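Local coordinates for protein phenol hydroxylase component phN (Pseudomonas stutzeri, PDB 3U52) that probably hydroxylates phenol and related aromatics with dioxygen, as the large, diiron-carrying subunit of a multicomponent monooxygenase, at residues K63-K68 with A135-R140; Y93-K98 with H349-E354; H155-H160 with G488-K493. All blocks are in the same frame, centred on the assembly; numbering follows the deposited sequence.

Contact 1 joins helices 58-81 and 125-155 beside the diiron site. Contacts 2 and 3 form a second cluster, each with its centre about 32 Å from that of contact 1. Along the chain, contact 1 closes before contact 3 opens, whereas contact 2 crosses both. Helix 125-155 ties the two regions together: its middle serves contact 1, and it runs out into the loop of contact 3. The centres of contacts 2 and 3 lie about 11 Å apart, joined by a salt bridge in which Lys98 NZ stands 2.6 Å from Asp491 OD2. Together they fasten two remote pieces of the chain's C-terminal half, 349-354 and 488-493, onto the helical hydroxylase region.

Contact 1. Residues K63-K68 with A135-R140; sequences KYQAEK and AIDELR. With FE (Fe (III) ion), chain G.
Arg140 reaches from helix 125-155 toward Gln65 and Lys68 of helix 58-81, a helix flanking the four-helix bundle that carries the diiron centre. The two segments run nearly parallel, 10° apart, with their axes separated by 13.4 Å, so long side chains have to fill the interval. Arg140 does so with CG anti to the backbone N (chi1 177°) and a bend at chi3, which carries the guanidinium across to the other helix. The amide end of Gln65 sits over one face of that guanidinium, toward its rim, and the two planes are turned 67° apart. Lys68 crosses Arg140 at about a right angle, its CE 4.1 Å from Arg140 NH2. The ammonium curls onward to Ser228 O and Ser231 OG, while Glu69 and Asp232 form salt bridges with the guanidinium; these acids probably make the two neighbouring basic groups easy to accommodate.

One turn back, Asp137 OD1 is hydrogen-bonded to Tyr61 OH. Its OD2 forms a salt bridge with Arg235 and a hydrogen bond with NE2 of the iron ligand His236, a second-shell link that would help orient the imidazole. Glu138 points to the bundle interior, binding one iron together with Glu108 and His141; its spacing from His141 is the Glu-x-x-His motif of diiron carboxylate proteins. Glu138 OE2 lies 2.2 Å from the iron.

Contact 2. Residues Y93-K98 with H349-E354; sequences YVNALK and HTWIPE
The start of helix 94-103 meets the loop ahead of helix 355-364 where the side chain of Asn95 reaches the backbone of His349. His349 N donates to Asn95 OD1 at 3.0 Å, with an N-H...O angle of 161°. Lys98, one turn further along the helix, gives a second bond to the same oxygen, NZ to Asn95 OD1 also being 3.0 Å; this ammonium forms a salt bridge with Asp491 as well. The two donors approach from opposite faces of the amide, each about 50° out of its plane, so the carbonyl oxygen is gripped from both sides. Asn95 ND2 in turn bonds to Arg92 O, which fixes the rotation of the amide.

Segment 349-354 belongs to the loop between helices 331-342 and 355-364, whereas helix 94-103 lies in the hydroxylase family region. Trp351 CG lies between its backbone N and carbonyl carbon (chi1 53°), turning the indole to Asn95, with CZ3 3.6 Å from Asn95 ND2. The same indole packs edge-to-face with Trp336. The extended Lys98 passes the His349 imidazole at a slant, NZ 3.5 Å from His349 CD2. That imidazole is held by a hydrogen bond between its ND1 and Phe484 O, whereas the buried His349 O has no partner in the model.

Contact 3. Residues H155-H160 with G488-K493; sequences HFNGLH and GSPDQK. With CU (copper (II) ion), chain J.
A single carboxylate oxygen, Asp491 OD1, accepts both a backbone N-H of the facing loop and a bridging water. Asn157 N donates to the syn lone pair of Asp491 OD1 at 3.0 Å, a somewhat bent bond of 146°. Asp491 CG, anti to its carbonyl carbon (chi1 -84°), brings OD1 to the loop. The water, 2.8 Å from Asp491 OD1, also donates to His155 O. A second water accepts from Asn157 ND2 and from Asp491 N. The Asn157 amide lies almost parallel to the carboxylate, 10° between planes, the two side chains sliding past each other while ND2 rests 3.6 Å from Pro490 CB. Phe156 instead turns its ring edge to the carboxylate, with CD1 3.9 Å from Asp491 CG.

With an alanine at Asp491, Asn157 N and the water on His155 O would probably lose their acceptor, and Lys98 its countercharge. Ser489 caps helix 490-498, its OG accepting from Gln492 N. Copper bridges the end of helix 125-155 and helix 490-498 through His155 ND1, at 2.1 Å, and His494. Leaving helix 125-155, the loop also packs against helix 94-103, with Phe156 on Val94 and Leu159 on Ile101.

Contact 1. Residues K63-K68 with A135-R140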
ATOM      1  N   LYS A  63     -15.410   7.057  -0.987  1.00 18.33           N
ATOM      2  CA  LYS A  63     -14.852   6.319   0.131  1.00 21.16           C
ATOM      3  C   LYS A  63     -14.183   5.031  -0.348  1.00 21.24           C
ATOM      4  O   LYS A  63     -13.069   4.694   0.082  1.00 22.59           O
ATOM      5  CB  LYS A  63     -15.954   5.965   1.123  1.00 19.28           C
ATOM      6  CG  LYS A  63     -15.464   5.274   2.398  1.00 24.14           C
ATOM      7  CD  LYS A  63     -16.641   4.784   3.198  1.00 30.35           C
ATOM      8  CE  LYS A  63     -16.182   4.005   4.456  1.00 35.96           C
ATOM      9  NZ  LYS A  63     -17.364   3.438   5.158  1.00 40.37           N
ATOM     10  N   TYR A  64     -14.884   4.281  -1.177  1.00 21.46           N
ATOM     11  CA  TYR A  64     -14.346   2.996  -1.588  1.00 23.30           C
ATOM     12  C   TYR A  64     -13.193   3.107  -2.587  1.00 21.45           C
ATOM     13  O   TYR A  64     -12.218   2.338  -2.528  1.00 20.04           O
ATOM     14  CB  TYR A  64     -15.497   2.035  -1.976  1.00 27.72           C
ATOM     15  CG  TYR A  64     -16.330   1.802  -0.684  1.00 32.77           C
ATOM     16  CD1 TYR A  64     -15.728   1.232   0.460  1.00 38.68           C
ATOM     17  CD2 TYR A  64     -17.673   2.232  -0.570  1.00 36.38           C
ATOM     18  CE1 TYR A  64     -16.453   1.042   1.659  1.00 40.27           C
ATOM     19  CE2 TYR A  64     -18.390   2.062   0.613  1.00 38.67           C
ATOM     20  CZ  TYR A  64     -17.779   1.465   1.729  1.00 38.77           C
ATOM     21  OH  TYR A  64     -18.497   1.283   2.923  1.00 42.24           O
ATOM     22  N   GLN A  65     -13.289   4.060  -3.494  1.00 18.22           N
ATOM     23  CA  GLN A  65     -12.227   4.221  -4.479  1.00 19.54           C
ATOM     24  C   GLN A  65     -10.970   4.781  -3.819  1.00 20.09           C
ATOM     25  O   GLN A  65      -9.880   4.415  -4.222  1.00 20.03           O
ATOM     26  CB  GLN A  65     -12.675   5.142  -5.626  1.00 19.34           C
ATOM     27  CG  GLN A  65     -13.800   4.545  -6.460  1.00 18.84           C
ATOM     28  CD  GLN A  65     -13.437   3.182  -7.092  1.00 21.81           C
ATOM     29  OE1 GLN A  65     -12.830   3.106  -8.120  1.00 29.44           O
ATOM     30  NE2 GLN A  65     -13.854   2.133  -6.481  1.00 25.87           N
ATOM     31  N   ALA A  66     -11.111   5.662  -2.818  1.00 18.70           N
ATOM     32  CA  ALA A  66      -9.940   6.204  -2.123  1.00 20.41           C
ATOM     33  C   ALA A  66      -9.161   5.086  -1.405  1.00 21.21           C
ATOM     34  O   ALA A  66      -7.924   5.081  -1.412  1.00 21.54           O
ATOM     35  CB  ALA A  66     -10.314   7.307  -1.158  1.00 20.71           C
ATOM     36  N   GLU A  67      -9.889   4.116  -0.866  1.00 22.44           N
ATOM     37  CA  GLU A  67      -9.287   2.949  -0.183  1.00 23.75           C
ATOM     38  C   GLU A  67      -8.459   2.068  -1.135  1.00 23.37           C
ATOM     39  O   GLU A  67      -7.298   1.729  -0.805  1.00 20.77           O
ATOM     40  CB  GLU A  67     -10.335   2.135   0.592  1.00 24.48           C
ATOM     41  CG  GLU A  67      -9.779   0.890   1.326  1.00 33.29           C
ATOM     42  CD  GLU A  67      -8.888   1.217   2.575  1.00 43.09           C
ATOM     43  OE1 GLU A  67      -8.869   2.400   3.035  1.00 45.80           O
ATOM     44  OE2 GLU A  67      -8.214   0.278   3.107  1.00 47.14           O
ATOM     45  N   LYS A  68      -9.021   1.759  -2.311  1.00 21.84           N
ATOM     46  CA  LYS A  68      -8.328   1.007  -3.348  1.00 22.62           C
ATOM     47  C   LYS A  68      -7.092   1.764  -3.846  1.00 23.12           C
ATOM     48  O   LYS A  68      -6.010   1.162  -3.998  1.00 22.20           O
ATOM     49  CB  LYS A  68      -9.262   0.747  -4.536  1.00 22.70           C
ATOM     50  CG  LYS A  68     -10.559  -0.022  -4.116  1.00 28.32           C
ATOM     51  CD  LYS A  68     -11.736   0.154  -5.166  1.00 33.89           C
ATOM     52  CE  LYS A  68     -11.327  -0.225  -6.574  1.00 31.53           C
ATOM     53  NZ  LYS A  68     -11.044  -1.673  -6.499  1.00 34.83           N
ATOM     54  N   ALA A 135     -17.386   7.003 -17.050  1.00 15.68           N
ATOM     55  CA  ALA A 135     -16.394   7.974 -17.524  1.00 15.99           C
ATOM     56  C   ALA A 135     -15.266   8.237 -16.515  1.00 16.68           C
ATOM     57  O   ALA A 135     -14.067   8.224 -16.873  1.00 16.87           O
ATOM     58  CB  ALA A 135     -17.093   9.304 -17.886  1.00 16.42           C
ATOM     59  N   ILE A 136     -15.618   8.499 -15.265  1.00 16.10           N
ATOM     60  CA  ILE A 136     -14.550   8.834 -14.309  1.00 17.89           C
ATOM     61  C   ILE A 136     -13.733   7.551 -13.937  1.00 17.77           C
ATOM     62  O   ILE A 136     -12.546   7.640 -13.647  1.00 17.93           O
ATOM     63  CB  ILE A 136     -15.086   9.628 -13.097  1.00 17.36           C
ATOM     64  CG1 ILE A 136     -13.933  10.256 -12.309  1.00 20.76           C
ATOM     65  CG2 ILE A 136     -15.906   8.690 -12.242  1.00 12.81           C
ATOM     66  CD1 ILE A 136     -14.390  11.180 -11.132  1.00 24.04           C
ATOM     67  N   ASP A 137     -14.337   6.360 -13.972  1.00 18.56           N
ATOM     68  CA  ASP A 137     -13.525   5.121 -13.872  1.00 18.47           C
ATOM     69  C   ASP A 137     -12.517   4.965 -15.007  1.00 18.65           C
ATOM     70  O   ASP A 137     -11.396   4.470 -14.796  1.00 18.53           O
ATOM     71  CB  ASP A 137     -14.405   3.851 -13.859  1.00 18.95           C
ATOM     72  CG  ASP A 137     -15.343   3.750 -12.677  1.00 21.17           C
ATOM     73  OD1 ASP A 137     -15.196   4.392 -11.598  1.00 25.87           O
ATOM     74  OD2 ASP A 137     -16.320   2.982 -12.852  1.00 27.15           O
ATOM     75  N   GLU A 138     -12.900   5.298 -16.244  1.00 17.63           N
ATOM     76  CA  GLU A 138     -11.954   5.195 -17.378  1.00 17.75           C
ATOM     77  C   GLU A 138     -10.825   6.216 -17.248  1.00 17.39           C
ATOM     78  O   GLU A 138      -9.688   5.922 -17.619  1.00 18.22           O
ATOM     79  CB  GLU A 138     -12.653   5.392 -18.716  1.00 17.59           C
ATOM     80  CG  GLU A 138     -13.858   4.475 -18.851  1.00 18.07           C
ATOM     81  CD  GLU A 138     -13.446   3.001 -19.006  1.00 25.43           C
ATOM     82  OE1 GLU A 138     -14.333   2.157 -19.146  1.00 29.88           O
ATOM     83  OE2 GLU A 138     -12.228   2.683 -18.985  1.00 28.16           O
ATOM     84  N   LEU A 139     -11.136   7.410 -16.757  1.00 16.33           N
ATOM     85  CA  LEU A 139     -10.099   8.354 -16.419  1.00 17.11           C
ATOM     86  C   LEU A 139      -9.130   7.716 -15.411  1.00 17.82           C
ATOM     87  O   LEU A 139      -7.912   7.833 -15.504  1.00 17.31           O
ATOM     88  CB  LEU A 139     -10.723   9.594 -15.766  1.00 17.43           C
ATOM     89  CG  LEU A 139      -9.670  10.695 -15.492  1.00 18.53           C
ATOM     90  CD1 LEU A 139      -8.808  11.085 -16.768  1.00 18.73           C
ATOM     91  CD2 LEU A 139     -10.340  11.958 -14.833  1.00 20.14           C
ATOM     92  N   ARG A 140      -9.680   7.087 -14.401  1.00 17.32           N
ATOM     93  CA  ARG A 140      -8.826   6.430 -13.427  1.00 18.21           C
ATOM     94  C   ARG A 140      -7.936   5.412 -14.103  1.00 17.09           C
ATOM     95  O   ARG A 140      -6.754   5.338 -13.814  1.00 17.31           O
ATOM     96  CB  ARG A 140      -9.670   5.715 -12.390  1.00 17.66           C
ATOM     97  CG  ARG A 140      -8.772   4.947 -11.400  1.00 23.41           C
ATOM     98  CD  ARG A 140      -9.535   4.383 -10.295  1.00 30.12           C
ATOM     99  NE  ARG A 140      -9.644   2.990 -10.482  1.00 38.25           N
ATOM    100  CZ  ARG A 140      -9.063   2.097  -9.706  1.00 41.63           C
ATOM    101  NH1 ARG A 140      -8.332   2.472  -8.659  1.00 43.60           N
ATOM    102  NH2 ARG A 140      -9.222   0.823  -9.987  1.00 42.64           N
TER
HETATM  103 FE    FE G 512     -11.263   0.808 -18.492  1.00 33.41          FE

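Contact 2. Residues Y93-K98 with H349-E354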
ATOM      1  N   TYR A  93       9.177  -9.949 -22.060  1.00 20.60           N
ATOM      2  CA  TYR A  93       7.830  -9.687 -21.517  1.00 19.55           C
ATOM      3  C   TYR A  93       7.464  -8.219 -21.647  1.00 19.43           C
ATOM      4  O   TYR A  93       6.289  -7.899 -21.817  1.00 20.32           O
ATOM      5  CB  TYR A  93       7.741 -10.120 -20.024  1.00 19.55           C
ATOM      6  CG  TYR A  93       6.498  -9.571 -19.311  1.00 20.31           C
ATOM      7  CD1 TYR A  93       5.243 -10.226 -19.406  1.00 21.21           C
ATOM      8  CD2 TYR A  93       6.550  -8.381 -18.591  1.00 22.94           C
ATOM      9  CE1 TYR A  93       4.115  -9.715 -18.760  1.00 19.74           C
ATOM     10  CE2 TYR A  93       5.437  -7.862 -17.954  1.00 19.59           C
ATOM     11  CZ  TYR A  93       4.241  -8.522 -18.021  1.00 23.66           C
ATOM     12  OH  TYR A  93       3.166  -7.927 -17.383  1.00 23.85           O
ATOM     13  N   VAL A  94       8.439  -7.310 -21.549  1.00 19.12           N
ATOM     14  CA  VAL A  94       8.128  -5.884 -21.526  1.00 19.13           C
ATOM     15  C   VAL A  94       7.486  -5.436 -22.887  1.00 20.06           C
ATOM     16  O   VAL A  94       6.735  -4.455 -22.926  1.00 17.89           O
ATOM     17  CB  VAL A  94       9.334  -5.053 -21.150  1.00 20.53           C
ATOM     18  CG1 VAL A  94       9.009  -3.533 -21.084  1.00 22.01           C
ATOM     19  CG2 VAL A  94       9.900  -5.561 -19.806  1.00 21.25           C
ATOM     20  N   ASN A  95       7.729  -6.197 -23.947  1.00 19.03           N
ATOM     21  CA  ASN A  95       7.065  -5.939 -25.224  1.00 20.14           C
ATOM     22  C   ASN A  95       5.539  -5.971 -25.199  1.00 19.75           C
ATOM     23  O   ASN A  95       4.914  -5.231 -25.946  1.00 20.56           O
ATOM     24  CB  ASN A  95       7.676  -6.819 -26.299  1.00 20.57           C
ATOM     25  CG  ASN A  95       9.161  -6.473 -26.500  1.00 20.61           C
ATOM     26  OD1 ASN A  95       9.483  -5.438 -27.056  1.00 19.91           O
ATOM     27  ND2 ASN A  95      10.047  -7.298 -25.970  1.00 22.29           N
ATOM     28  N   ALA A  96       4.970  -6.760 -24.299  1.00 19.62           N
ATOM     29  CA  ALA A  96       3.547  -6.775 -24.074  1.00 20.83           C
ATOM     30  C   ALA A  96       3.141  -5.430 -23.507  1.00 21.42           C
ATOM     31  O   ALA A  96       2.087  -4.924 -23.856  1.00 21.93           O
ATOM     32  CB  ALA A  96       3.193  -7.842 -23.144  1.00 21.34           C
ATOM     33  N   LEU A  97       3.988  -4.814 -22.685  1.00 22.28           N
ATOM     34  CA  LEU A  97       3.644  -3.504 -22.076  1.00 22.56           C
ATOM     35  C   LEU A  97       3.794  -2.308 -23.029  1.00 22.81           C
ATOM     36  O   LEU A  97       3.088  -1.279 -22.886  1.00 22.35           O
ATOM     37  CB  LEU A  97       4.416  -3.286 -20.756  1.00 23.25           C
ATOM     38  CG  LEU A  97       4.315  -4.403 -19.678  1.00 25.17           C
ATOM     39  CD1 LEU A  97       5.210  -4.082 -18.460  1.00 24.42           C
ATOM     40  CD2 LEU A  97       2.866  -4.705 -19.224  1.00 27.61           C
ATOM     41  N   LYS A  98       4.734  -2.418 -23.984  1.00 21.56           N
ATOM     42  CA  LYS A  98       4.897  -1.377 -25.059  1.00 21.49           C
ATOM     43  C   LYS A  98       3.640  -1.329 -25.912  1.00 22.64           C
ATOM     44  O   LYS A  98       3.113  -0.260 -26.189  1.00 21.78           O
ATOM     45  CB  LYS A  98       6.100  -1.701 -25.931  1.00 20.45           C
ATOM     46  CG  LYS A  98       7.387  -1.836 -25.113  1.00 19.02           C
ATOM     47  CD  LYS A  98       8.544  -2.383 -25.919  1.00 19.90           C
ATOM     48  CE  LYS A  98       9.692  -2.855 -24.981  1.00 20.23           C
ATOM     49  NZ  LYS A  98      10.934  -3.113 -25.772  1.00 25.49           N
ATOM     50  N   HIS A 349       9.985  -5.037 -29.963  1.00 19.90           N
ATOM     51  CA  HIS A 349      10.778  -6.106 -30.602  1.00 21.53           C
ATOM     52  C   HIS A 349      10.000  -7.386 -30.890  1.00 20.88           C
ATOM     53  O   HIS A 349       8.971  -7.656 -30.262  1.00 21.26           O
ATOM     54  CB  HIS A 349      11.948  -6.498 -29.676  1.00 21.38           C
ATOM     55  CG  HIS A 349      12.761  -5.325 -29.213  1.00 21.20           C
ATOM     56  ND1 HIS A 349      13.370  -4.459 -30.077  1.00 18.62           N
ATOM     57  CD2 HIS A 349      13.054  -4.877 -27.966  1.00 22.84           C
ATOM     58  CE1 HIS A 349      14.025  -3.535 -29.396  1.00 22.91           C
ATOM     59  NE2 HIS A 349      13.839  -3.759 -28.108  1.00 19.30           N
ATOM     60  N   THR A 350      10.490  -8.187 -31.839  1.00 20.77           N
ATOM     61  CA  THR A 350       9.955  -9.523 -32.068  1.00 20.14           C
ATOM     62  C   THR A 350      11.171 -10.445 -32.169  1.00 20.13           C
ATOM     63  O   THR A 350      12.291  -9.978 -32.113  1.00 19.36           O
ATOM     64  CB  THR A 350       9.143  -9.628 -33.396  1.00 21.24           C
ATOM     65  OG1 THR A 350      10.042  -9.411 -34.470  1.00 22.31           O
ATOM     66  CG2 THR A 350       7.945  -8.559 -33.495  1.00 21.48           C
ATOM     67  N   TRP A 351      10.964 -11.744 -32.334  1.00 19.52           N
ATOM     68  CA  TRP A 351      12.092 -12.675 -32.241  1.00 21.35           C
ATOM     69  C   TRP A 351      11.505 -13.986 -32.676  1.00 21.55           C
ATOM     70  O   TRP A 351      10.284 -14.099 -32.825  1.00 21.73           O
ATOM     71  CB  TRP A 351      12.599 -12.812 -30.779  1.00 19.20           C
ATOM     72  CG  TRP A 351      11.474 -13.158 -29.787  1.00 20.26           C
ATOM     73  CD1 TRP A 351      11.015 -14.423 -29.489  1.00 20.53           C
ATOM     74  CD2 TRP A 351      10.644 -12.253 -29.025  1.00 18.02           C
ATOM     75  NE1 TRP A 351       9.950 -14.362 -28.605  1.00 20.72           N
ATOM     76  CE2 TRP A 351       9.706 -13.051 -28.287  1.00 16.93           C
ATOM     77  CE3 TRP A 351      10.603 -10.867 -28.866  1.00 19.80           C
ATOM     78  CZ2 TRP A 351       8.759 -12.483 -27.411  1.00 16.03           C
ATOM     79  CZ3 TRP A 351       9.629 -10.297 -27.998  1.00 16.76           C
ATOM     80  CH2 TRP A 351       8.726 -11.099 -27.297  1.00 14.91           C
ATOM     81  N   ILE A 352      12.357 -14.978 -32.877  1.00 22.91           N
ATOM     82  CA  ILE A 352      11.855 -16.321 -33.126  1.00 24.09           C
ATOM     83  C   ILE A 352      11.619 -17.036 -31.771  1.00 24.95           C
ATOM     84  O   ILE A 352      12.480 -17.011 -30.932  1.00 24.41           O
ATOM     85  CB  ILE A 352      12.840 -17.080 -34.064  1.00 23.96           C
ATOM     86  CG1 ILE A 352      12.873 -16.357 -35.421  1.00 25.44           C
ATOM     87  CG2 ILE A 352      12.449 -18.549 -34.233  1.00 25.92           C
ATOM     88  CD1 ILE A 352      14.038 -16.762 -36.276  1.00 24.36           C
ATOM     89  N   PRO A 353      10.442 -17.657 -31.565  1.00 25.84           N
ATOM     90  CA  PRO A 353      10.145 -18.376 -30.329  1.00 26.97           C
ATOM     91  C   PRO A 353      11.193 -19.478 -30.004  1.00 27.78           C
ATOM     92  O   PRO A 353      11.747 -20.095 -30.931  1.00 26.53           O
ATOM     93  CB  PRO A 353       8.753 -18.999 -30.611  1.00 26.38           C
ATOM     94  CG  PRO A 353       8.622 -18.958 -32.199  1.00 26.87           C
ATOM     95  CD  PRO A 353       9.307 -17.681 -32.521  1.00 27.43           C
ATOM     96  N   GLU A 354      11.456 -19.718 -28.718  1.00 29.13           N
ATOM     97  CA  GLU A 354      12.384 -20.797 -28.300  1.00 31.91           C
ATOM     98  C   GLU A 354      11.816 -22.136 -28.688  1.00 31.79           C
ATOM     99  O   GLU A 354      10.618 -22.250 -28.898  1.00 31.27           O
ATOM    100  CB  GLU A 354      12.618 -20.795 -26.781  1.00 33.63           C
ATOM    101  CG  GLU A 354      13.021 -19.485 -26.183  1.00 39.81           C
ATOM    102  CD  GLU A 354      14.267 -18.899 -26.838  1.00 47.63           C
ATOM    103  OE1 GLU A 354      14.308 -17.657 -26.997  1.00 53.91           O
ATOM    104  OE2 GLU A 354      15.199 -19.662 -27.194  1.00 52.11           O
TER

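Contact 3. Residues H155-H160 with G488-K493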
ATOM      1  N   HIS A 155      13.416   2.049 -17.574  1.00 21.03           N
ATOM      2  CA  HIS A 155      14.416   0.977 -17.696  1.00 21.39           C
ATOM      3  C   HIS A 155      14.388   0.213 -19.018  1.00 21.00           C
ATOM      4  O   HIS A 155      15.289  -0.614 -19.266  1.00 21.06           O
ATOM      5  CB  HIS A 155      14.286  -0.023 -16.539  1.00 21.01           C
ATOM      6  CG  HIS A 155      14.695   0.560 -15.221  1.00 22.39           C
ATOM      7  ND1 HIS A 155      16.021   0.685 -14.853  1.00 20.45           N
ATOM      8  CD2 HIS A 155      13.968   1.113 -14.218  1.00 22.99           C
ATOM      9  CE1 HIS A 155      16.101   1.298 -13.682  1.00 23.66           C
ATOM     10  NE2 HIS A 155      14.868   1.550 -13.261  1.00 23.86           N
ATOM     11  N   PHE A 156      13.330   0.435 -19.801  1.00 19.93           N
ATOM     12  CA  PHE A 156      13.109  -0.291 -21.067  1.00 20.72           C
ATOM     13  C   PHE A 156      12.710   0.674 -22.206  1.00 21.15           C
ATOM     14  O   PHE A 156      12.247   1.773 -21.939  1.00 21.71           O
ATOM     15  CB  PHE A 156      12.043  -1.407 -20.900  1.00 20.65           C
ATOM     16  CG  PHE A 156      12.441  -2.491 -19.904  1.00 22.36           C
ATOM     17  CD1 PHE A 156      13.264  -3.552 -20.283  1.00 23.41           C
ATOM     18  CD2 PHE A 156      12.035  -2.399 -18.573  1.00 24.08           C
ATOM     19  CE1 PHE A 156      13.663  -4.533 -19.358  1.00 25.51           C
ATOM     20  CE2 PHE A 156      12.390  -3.376 -17.624  1.00 21.97           C
ATOM     21  CZ  PHE A 156      13.204  -4.460 -18.017  1.00 23.54           C
ATOM     22  N   ASN A 157      12.887   0.256 -23.460  1.00 20.82           N
ATOM     23  CA  ASN A 157      12.690   1.180 -24.590  1.00 22.56           C
ATOM     24  C   ASN A 157      11.270   0.984 -25.085  1.00 21.60           C
ATOM     25  O   ASN A 157      10.613   0.056 -24.665  1.00 22.90           O
ATOM     26  CB  ASN A 157      13.755   0.947 -25.675  1.00 22.16           C
ATOM     27  CG  ASN A 157      15.161   1.435 -25.244  1.00 27.11           C
ATOM     28  OD1 ASN A 157      15.283   2.505 -24.654  1.00 29.32           O
ATOM     29  ND2 ASN A 157      16.206   0.632 -25.508  1.00 28.24           N
ATOM     30  N   GLY A 158      10.767   1.891 -25.910  1.00 21.50           N
ATOM     31  CA  GLY A 158       9.502   1.694 -26.566  1.00 21.16           C
ATOM     32  C   GLY A 158       8.269   2.108 -25.769  1.00 21.34           C
ATOM     33  O   GLY A 158       7.149   1.994 -26.265  1.00 21.42           O
ATOM     34  N   LEU A 159       8.452   2.622 -24.558  1.00 21.16           N
ATOM     35  CA  LEU A 159       7.317   3.009 -23.716  1.00 21.22           C
ATOM     36  C   LEU A 159       7.217   4.528 -23.609  1.00 21.39           C
ATOM     37  O   LEU A 159       6.349   5.028 -22.918  1.00 21.76           O
ATOM     38  CB  LEU A 159       7.469   2.409 -22.289  1.00 20.34           C
ATOM     39  CG  LEU A 159       7.308   0.895 -22.219  1.00 23.68           C
ATOM     40  CD1 LEU A 159       8.492   0.263 -21.563  1.00 25.69           C
ATOM     41  CD2 LEU A 159       6.054   0.581 -21.458  1.00 24.82           C
ATOM     42  N   HIS A 160       8.067   5.263 -24.326  1.00 21.98           N
ATOM     43  CA  HIS A 160       8.324   6.678 -24.023  1.00 22.03           C
ATOM     44  C   HIS A 160       7.423   7.699 -24.693  1.00 22.15           C
ATOM     45  O   HIS A 160       7.425   8.893 -24.296  1.00 24.19           O
ATOM     46  CB  HIS A 160       9.818   7.046 -24.307  1.00 21.85           C
ATOM     47  CG  HIS A 160      10.279   6.658 -25.676  1.00 22.59           C
ATOM     48  ND1 HIS A 160      10.084   7.456 -26.774  1.00 23.37           N
ATOM     49  CD2 HIS A 160      10.870   5.530 -26.134  1.00 25.80           C
ATOM     50  CE1 HIS A 160      10.559   6.858 -27.851  1.00 24.50           C
ATOM     51  NE2 HIS A 160      11.027   5.680 -27.494  1.00 25.83           N
ATOM     52  N   GLY A 488      19.997  -8.856 -29.607  1.00 25.99           N
ATOM     53  CA  GLY A 488      20.951  -7.816 -29.900  1.00 25.43           C
ATOM     54  C   GLY A 488      20.444  -6.428 -29.599  1.00 24.61           C
ATOM     55  O   GLY A 488      21.071  -5.430 -29.994  1.00 26.19           O
ATOM     56  N   SER A 489      19.300  -6.328 -28.943  1.00 24.07           N
ATOM     57  CA  SER A 489      18.704  -5.009 -28.723  1.00 22.91           C
ATOM     58  C   SER A 489      19.275  -4.461 -27.457  1.00 22.44           C
ATOM     59  O   SER A 489      19.801  -5.228 -26.671  1.00 22.68           O
ATOM     60  CB  SER A 489      17.197  -5.138 -28.546  1.00 23.01           C
ATOM     61  OG  SER A 489      16.925  -5.981 -27.420  1.00 20.12           O
ATOM     62  N   PRO A 490      19.192  -3.142 -27.246  1.00 21.96           N
ATOM     63  CA  PRO A 490      19.567  -2.577 -25.927  1.00 22.96           C
ATOM     64  C   PRO A 490      18.776  -3.150 -24.752  1.00 22.41           C
ATOM     65  O   PRO A 490      19.383  -3.403 -23.687  1.00 22.68           O
ATOM     66  CB  PRO A 490      19.318  -1.079 -26.085  1.00 21.19           C
ATOM     67  CG  PRO A 490      19.365  -0.844 -27.561  1.00 23.18           C
ATOM     68  CD  PRO A 490      18.864  -2.098 -28.226  1.00 22.25           C
ATOM     69  N   ASP A 491      17.468  -3.443 -24.927  1.00 22.58           N
ATOM     70  CA  ASP A 491      16.704  -4.120 -23.871  1.00 22.34           C
ATOM     71  C   ASP A 491      17.344  -5.453 -23.486  1.00 23.37           C
ATOM     72  O   ASP A 491      17.551  -5.681 -22.293  1.00 23.61           O
ATOM     73  CB  ASP A 491      15.256  -4.397 -24.263  1.00 23.02           C
ATOM     74  CG  ASP A 491      14.289  -3.180 -24.026  1.00 25.70           C
ATOM     75  OD1 ASP A 491      14.711  -2.077 -23.602  1.00 24.62           O
ATOM     76  OD2 ASP A 491      13.060  -3.362 -24.264  1.00 30.68           O
ATOM     77  N   GLN A 492      17.658  -6.330 -24.472  1.00 22.34           N
ATOM     78  CA  GLN A 492      18.335  -7.603 -24.183  1.00 23.90           C
ATOM     79  C   GLN A 492      19.689  -7.410 -23.449  1.00 24.14           C
ATOM     80  O   GLN A 492      19.943  -8.073 -22.452  1.00 23.56           O
ATOM     81  CB  GLN A 492      18.560  -8.449 -25.443  1.00 22.47           C
ATOM     82  CG  GLN A 492      19.112  -9.820 -25.086  1.00 26.31           C
ATOM     83  CD  GLN A 492      19.752 -10.560 -26.245  1.00 27.27           C
ATOM     84  OE1 GLN A 492      19.562 -11.759 -26.374  1.00 33.89           O
ATOM     85  NE2 GLN A 492      20.528  -9.867 -27.059  1.00 25.56           N
ATOM     86  N   LYS A 493      20.520  -6.490 -23.927  1.00 24.23           N
ATOM     87  CA  LYS A 493      21.798  -6.162 -23.254  1.00 26.68           C
ATOM     88  C   LYS A 493      21.633  -5.651 -21.804  1.00 27.26           C
ATOM     89  O   LYS A 493      22.372  -6.053 -20.907  1.00 27.41           O
ATOM     90  CB  LYS A 493      22.585  -5.152 -24.123  1.00 27.33           C
ATOM     91  CG  LYS A 493      22.923  -5.789 -25.540  1.00 30.52           C
ATOM     92  CD  LYS A 493      23.680  -4.838 -26.505  1.00 35.98           C
ATOM     93  CE  LYS A 493      24.360  -5.661 -27.633  1.00 41.00           C
ATOM     94  NZ  LYS A 493      25.553  -4.914 -28.188  1.00 45.63           N
TER
HETATM   95 CU    CU J 515      17.371  -0.237 -16.152  1.00 32.70          CU
HETATM   96  O   HOH W   1      16.662  -1.210 -21.778  1.00 30.11           O
HETATM   97  O   HOH W   2      15.565  -2.155 -26.678  1.00 20.39           O